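Local coordinates for ABC-type branched-chain amino acid transport systems periplasmic component-like protein (Thermomonospora curvata, PDB 4N03) that probably binds a fatty acid outside the membrane as the substrate-binding component of an ABC transporter, at residues D21-G26 with A330-T335. Sequence-based numbering, arbitrary orientation. Where two conformers were deposited one is given.
Sequences DGVKQG and ANKDLT
K24 and L334 sit on two very short parallel strands, 24-25 and 333-334, joined by three backbone hydrogen bonds. K24 N gives a nearly straight one to K332 O (3.0 Å, 171°), K24 O takes a weak, bent one from L334 N, and G26 N reaches L334 O at 2.8 Å. Glycine suits position 26 because a CB there would crowd T335 CA and L334 O; at G22 it readily adopts the positive phi (78°).

The apolar part of the contact is V23 on L334, branched aliphatic side chains suited to burial: V23 CG1 lies 3.8 Å from both CG and CD1 of L334, and R73 also touches both residues.

This two-stranded parallel sheet ties the N-terminal segment to a helix-to-helix link at one end of the periplasmic-binding-protein fold. K332, with positive phi, closes helix 309-330 in a Schellman motif, and T335 is the N-cap of helix 336-343, its hydroxyl both accepting from G338 N and donating to D333.

K24 and D333 put their side chains on the same face of the little sheet. A chi1 of -168° sets the D333 carboxylate opposite its own N, where T335 OG1 reaches OD1 (2.6 Å) from above the carboxylate plane. A water held by K24 NZ at 2.8 Å gives a weak bond to D333 OD2. An alanine at D333 is likely to leave the T335 hydroxyl without this acceptor and the K24 ammonium without its water-mediated mate.

Separately, K332 NZ bends round to D21 O in a weak bond of 3.3 Å; the D21 carboxylate instead pairs with R73.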
loop_
_atom_site.group_PDB
_atom_site.type_symbol
_atom_site.label_atom_id
_atom_site.label_comp_id
_atom_site.label_asym_id
_atom_site.label_seq_id
_atom_site.Cartn_x
_atom_site.Cartn_y
_atom_site.Cartn_z
ATOM N N ASP A 21 27.259 17.964 17.008
ATOM C CA ASP A 21 26.220 18.123 17.981
ATOM C C ASP A 21 26.128 16.921 18.941
ATOM O O ASP A 21 25.190 16.852 19.718
ATOM C CB ASP A 21 24.869 18.392 17.288
ATOM C CG ASP A 21 24.460 17.289 16.358
ATOM O OD1 ASP A 21 25.224 16.306 16.115
ATOM O OD2 ASP A 21 23.324 17.422 15.849
ATOM N N GLY A 22 27.086 15.994 18.862
ATOM C CA GLY A 22 27.064 14.773 19.695
ATOM C C GLY A 22 26.115 13.658 19.237
ATOM O O GLY A 22 25.953 12.647 19.945
ATOM N N VAL A 23 25.537 13.799 18.065
ATOM C CA VAL A 23 24.609 12.815 17.552
ATOM C C VAL A 23 25.373 11.764 16.765
ATOM O O VAL A 23 26.130 12.054 15.859
ATOM C CB VAL A 23 23.515 13.493 16.695
ATOM C CG1 VAL A 23 22.653 12.448 16.012
ATOM C CG2 VAL A 23 22.718 14.483 17.526
ATOM N N LYS A 24 25.147 10.495 17.129
ATOM C CA LYS A 24 25.740 9.394 16.393
ATOM C C LYS A 24 25.145 9.306 14.987
ATOM O O LYS A 24 23.957 9.484 14.798
ATOM C CB LYS A 24 25.527 8.068 17.132
ATOM C CG LYS A 24 26.234 7.949 18.473
ATOM C CD LYS A 24 25.766 6.706 19.227
ATOM C CE LYS A 24 26.346 6.597 20.622
ATOM N NZ LYS A 24 25.451 5.734 21.437
ATOM N N GLN A 25 26.016 9.086 14.007
ATOM C CA GLN A 25 25.631 9.132 12.605
ATOM C C GLN A 25 25.848 7.770 11.931
ATOM O O GLN A 25 26.965 7.370 11.722
ATOM C CB GLN A 25 26.433 10.225 11.891
ATOM C CG GLN A 25 26.242 11.622 12.507
ATOM C CD GLN A 25 27.055 12.754 11.885
ATOM O OE1 GLN A 25 26.680 13.901 12.083
ATOM N NE2 GLN A 25 28.125 12.486 11.217
ATOM N N GLY A 26 24.760 7.143 11.508
ATOM C CA GLY A 26 24.856 5.896 10.766
ATOM C C GLY A 26 25.059 6.133 9.300
ATOM O O GLY A 26 25.313 7.269 8.845
ATOM N N ALA A 330 16.633 13.029 19.288
ATOM C CA ALA A 330 16.552 13.448 20.682
ATOM C C ALA A 330 17.364 12.503 21.556
ATOM O O ALA A 330 17.861 12.921 22.573
ATOM C CB ALA A 330 15.111 13.483 21.139
ATOM N N ASN A 331 17.511 11.234 21.161
ATOM C CA ASN A 331 18.402 10.285 21.846
ATOM C C ASN A 331 19.854 10.369 21.369
ATOM O O ASN A 331 20.681 9.514 21.703
ATOM C CB ASN A 331 17.887 8.875 21.619
ATOM C CG ASN A 331 16.649 8.584 22.409
ATOM O OD1 ASN A 331 16.468 9.114 23.533
ATOM N ND2 ASN A 331 15.788 7.708 21.867
ATOM N N LYS A 332 20.146 11.380 20.548
ATOM C CA LYS A 332 21.471 11.561 19.990
ATOM C C LYS A 332 21.989 10.340 19.245
ATOM O O LYS A 332 23.180 10.002 19.289
ATOM C CB LYS A 332 22.432 12.054 21.060
ATOM C CG LYS A 332 22.034 13.422 21.579
ATOM C CD LYS A 332 23.245 14.180 22.072
ATOM C CE LYS A 332 22.831 15.534 22.591
ATOM N NZ LYS A 332 22.414 16.473 21.514
ATOM N N ASP A 333 21.075 9.727 18.492
ATOM C CA ASP A 333 21.354 8.410 17.911
ATOM C C ASP A 333 20.713 8.198 16.567
ATOM O O ASP A 333 19.716 7.471 16.436
ATOM C CB ASP A 333 20.940 7.327 18.919
ATOM C CG ASP A 333 21.434 5.948 18.575
ATOM O OD1 ASP A 333 22.288 5.783 17.684
ATOM O OD2 ASP A 333 20.974 5.004 19.243
ATOM N N LEU A 334 21.273 8.843 15.539
ATOM C CA LEU A 334 20.833 8.652 14.158
ATOM C C LEU A 334 21.595 7.511 13.491
ATOM O O LEU A 334 22.146 7.632 12.413
ATOM C CB LEU A 334 20.946 9.960 13.353
ATOM C CG LEU A 334 20.001 11.102 13.720
ATOM C CD1 LEU A 334 20.350 12.361 12.931
ATOM C CD2 LEU A 334 18.585 10.703 13.397
ATOM N N THR A 335 21.545 6.364 14.142
ATOM C CA THR A 335 22.038 5.085 13.639
ATOM C C THR A 335 20.848 4.248 13.295
ATOM O O THR A 335 19.714 4.549 13.630
ATOM C CB THR A 335 22.905 4.395 14.676
ATOM O OG1 THR A 335 22.088 4.049 15.806
ATOM C CG2 THR A 335 24.076 5.263 15.086
HETATM O O HOH W 1 22.718 5.450 21.857
#